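Local coordinates for periplasmic binding protein/LacI transcriptional regulator (Burkholderia graminis C4D1M, PDB 5HQJ), which binds the sugar alpha-D-arabinopyranose between its two lobes and probably serves as the solute-binding component of an ABC transporter for carbohydrates, at residues 174-177 / 178-181; 132-135 / 136-139. All coordinates share one frame; numbering follows the deposited sequence.

Contact 1: 174-177 / 178-181; sequences KGLA and KYPG
Lys178 and Tyr179 both hold CG beside the backbone N, anti to the carbonyl carbon (chi1 -65° and -55°), and these two torsions set their side chains alongside Gly175 O and Leu176 O, near the end of helix 163-176. The aliphatic part of Lys178 runs past Gly175 O: its CB lies 3.5 Å from that oxygen, and CG and CD follow at slightly greater distances. Beyond CG the chain is fully extended, which carries the ammonium group away from the turn. The Tyr179 ring lies beside this chain and meets both oxygens. Leu176 O lies at its edge, near the ring plane and 3.9 Å from Tyr179 CD2, while Gly175 O approaches the ring obliquely. Over one face of the ring, toward its rim, stands CB of the preceding Lys178. The apolar contact across the turn is a loose one, with Leu176 CD2 4.4 Å from Tyr179 CD2.

Two backbone bonds set this geometry. Lys178 N donates to Gly175 O at 3.2 Å, and Tyr179 N donates to Leu176 O at 2.9 Å, the latter closing a type I beta turn from Leu176 to Tyr179. Both are i to i+3 bonds. The chain passes through this turn, and Tyr179, with its extended backbone, then leads it away.

Leu176 is buried, and its side chain also rests on Ile182 and Val184 of strand 181-188. Gly181 pairs through its backbone with Gly151, so the turn joins helix 163-176 to the outermost strand of the mixed sheet, next to strand 150-156.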
# COMPACT_ATOMS: atom_id res chain seq x y z
N LYS A 174 -6.06 -6.72 -16.34
CA LYS A 174 -7.45 -6.83 -16.85
C LYS A 174 -7.85 -5.56 -17.63
O LYS A 174 -8.43 -5.65 -18.71
CB LYS A 174 -8.41 -7.10 -15.70
CG LYS A 174 -9.82 -7.45 -16.12
CD LYS A 174 -10.75 -7.58 -14.91
CE LYS A 174 -10.28 -8.66 -13.95
NZ LYS A 174 -11.31 -8.95 -12.92
N GLY A 175 -7.48 -4.39 -17.13
CA GLY A 175 -7.78 -3.12 -17.78
C GLY A 175 -7.06 -2.97 -19.11
O GLY A 175 -7.62 -2.53 -20.11
N LEU A 176 -5.79 -3.34 -19.16
CA LEU A 176 -5.01 -3.23 -20.40
C LEU A 176 -5.50 -4.15 -21.52
O LEU A 176 -5.21 -3.89 -22.67
CB LEU A 176 -3.54 -3.49 -20.15
CG LEU A 176 -2.79 -2.38 -19.39
CD1 LEU A 176 -1.34 -2.82 -19.23
CD2 LEU A 176 -2.84 -1.04 -20.10
N ALA A 177 -6.23 -5.20 -21.16
CA ALA A 177 -6.78 -6.13 -22.13
C ALA A 177 -7.68 -5.44 -23.12
O ALA A 177 -7.88 -5.96 -24.21
CB ALA A 177 -7.54 -7.21 -21.37
N LYS A 178 -8.22 -4.28 -22.77
CA LYS A 178 -9.02 -3.48 -23.70
C LYS A 178 -8.23 -2.88 -24.89
O LYS A 178 -8.84 -2.46 -25.89
CB LYS A 178 -9.68 -2.36 -22.90
CG LYS A 178 -10.69 -2.91 -21.88
CD LYS A 178 -11.32 -1.81 -21.04
CE LYS A 178 -12.36 -2.38 -20.09
NZ LYS A 178 -12.93 -1.37 -19.18
N TYR A 179 -6.91 -2.84 -24.78
CA TYR A 179 -6.04 -2.15 -25.74
C TYR A 179 -5.16 -3.18 -26.44
O TYR A 179 -4.15 -3.61 -25.89
CB TYR A 179 -5.13 -1.07 -25.05
CG TYR A 179 -5.89 -0.04 -24.25
CD1 TYR A 179 -6.44 1.06 -24.90
CD2 TYR A 179 -6.07 -0.14 -22.89
CE1 TYR A 179 -7.14 2.02 -24.21
CE2 TYR A 179 -6.79 0.83 -22.18
CZ TYR A 179 -7.32 1.91 -22.86
OH TYR A 179 -8.03 2.88 -22.19
N PRO A 180 -5.52 -3.58 -27.68
CA PRO A 180 -4.76 -4.62 -28.38
C PRO A 180 -3.33 -4.22 -28.70
O PRO A 180 -2.48 -5.09 -28.76
CB PRO A 180 -5.58 -4.86 -29.65
CG PRO A 180 -6.38 -3.68 -29.82
CD PRO A 180 -6.69 -3.14 -28.49
N GLY A 181 -3.08 -2.93 -28.84
CA GLY A 181 -1.76 -2.45 -29.20
C GLY A 181 -0.81 -2.29 -28.03
O GLY A 181 0.34 -1.93 -28.26

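Contact 2: 132-135 / 136-139; sequences NEQA and GATM
Gln134 and Thr138, one helical turn apart, cross obliquely along helix 132-146. Gln134 sends CG anti to its own N (chi1 178°) and then bends at chi2 (58°), a course that swings the amide along the helix until OE1 is 3.3 Å from Thr138 OG1 and 3.8 Å from Ala137 CB. The Thr138 hydroxyl, beside its backbone N, also has its OG1 3.1 Å from Gln134 O. Gln134 O accepts Thr138 N at 2.9 Å.

Selenomethionine Met139 lays CG against Ala135 O, at 3.4 Å, before the chain bends at chi3. With the Ala135 methyl group it packs on Phe246 and Met265, so this side of the helix faces strands 242-246 and 263-266.

Four i to i+4 backbone bonds run through the segment, from Gly136 N to Asn132 O through Met139 N to Ala135 O, the regular pattern of an alpha-helix. At its start Asn132 OD1 accepts from Arg168 NE, a residue of the arabinose pocket. This is a helix of one of the two alpha/beta lobes of a periplasmic binding protein, packed on its mixed sheet and beginning beside the sugar cleft.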
# COMPACT_ATOMS: atom_id res chain seq x y z
N ASN A 132 -7.96 -2.20 -4.29
CA ASN A 132 -6.68 -2.25 -4.97
C ASN A 132 -6.80 -2.74 -6.39
O ASN A 132 -6.13 -2.23 -7.28
CB ASN A 132 -5.72 -3.09 -4.16
CG ASN A 132 -5.22 -2.34 -2.96
OD1 ASN A 132 -4.42 -1.41 -3.08
ND2 ASN A 132 -5.70 -2.73 -1.78
N GLU A 133 -7.73 -3.66 -6.66
CA GLU A 133 -7.92 -4.04 -8.06
C GLU A 133 -8.46 -2.83 -8.83
O GLU A 133 -7.99 -2.54 -9.93
CB GLU A 133 -8.85 -5.25 -8.21
CG GLU A 133 -8.94 -5.71 -9.66
CD GLU A 133 -9.53 -7.10 -9.82
OE1 GLU A 133 -9.52 -7.88 -8.85
OE2 GLU A 133 -9.99 -7.41 -10.94
N GLN A 134 -9.41 -2.07 -8.26
CA GLN A 134 -9.92 -0.90 -8.97
C GLN A 134 -8.82 0.15 -9.18
O GLN A 134 -8.79 0.83 -10.21
CB GLN A 134 -11.13 -0.24 -8.22
CG GLN A 134 -11.67 1.01 -8.89
CD GLN A 134 -12.14 0.76 -10.32
OE1 GLN A 134 -11.62 1.35 -11.27
NE2 GLN A 134 -13.13 -0.10 -10.47
N ALA A 135 -7.92 0.30 -8.22
CA ALA A 135 -6.83 1.24 -8.45
C ALA A 135 -5.98 0.80 -9.67
O ALA A 135 -5.52 1.62 -10.45
CB ALA A 135 -5.96 1.35 -7.22
N GLY A 136 -5.71 -0.51 -9.79
CA GLY A 136 -5.00 -1.02 -10.98
C GLY A 136 -5.73 -0.76 -12.27
O GLY A 136 -5.16 -0.32 -13.28
N ALA A 137 -7.02 -1.04 -12.24
CA ALA A 137 -7.86 -0.74 -13.37
C ALA A 137 -7.78 0.74 -13.80
O ALA A 137 -7.66 1.04 -14.96
CB ALA A 137 -9.33 -1.14 -13.03
N THR A 138 -7.82 1.66 -12.85
CA THR A 138 -7.69 3.07 -13.14
C THR A 138 -6.33 3.43 -13.75
O THR A 138 -6.26 4.21 -14.67
CB THR A 138 -7.92 3.88 -11.86
OG1 THR A 138 -9.27 3.67 -11.43
CG2 THR A 138 -7.69 5.37 -12.06
N MSE A 139 -5.26 2.87 -13.22
CA MSE A 139 -3.94 3.06 -13.81
C MSE A 139 -3.89 2.59 -15.25
O MSE A 139 -3.32 3.25 -16.13
CB MSE A 139 -2.92 2.30 -12.99
CG MSE A 139 -2.64 2.91 -11.64
SE MSE A 139 -1.18 1.86 -10.79
CE MSE A 139 0.38 2.99 -11.09

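How the contacts relate
Contact 2 comes first in the chain, near the beginning of helix 132-146, and contact 1 follows at the far end of helix 163-176; their centres are 13 Å apart. A salt bridge joins them directly, Lys174 NZ to Glu133 OE2 at 2.8 Å, and ties the two helices together on the same side of the chain's centre. Their relation to the sugar differs. The side chain of Asn132 in contact 2 is about 5 Å from the bound alpha-D-arabinopyranose, and helix 163-176 itself carries the pocket residues Asn164 and Arg168 near its start. Contact 1 instead lies at the surface: its centre is about 24 Å from the centre of the chain, that of contact 2 about 12 Å.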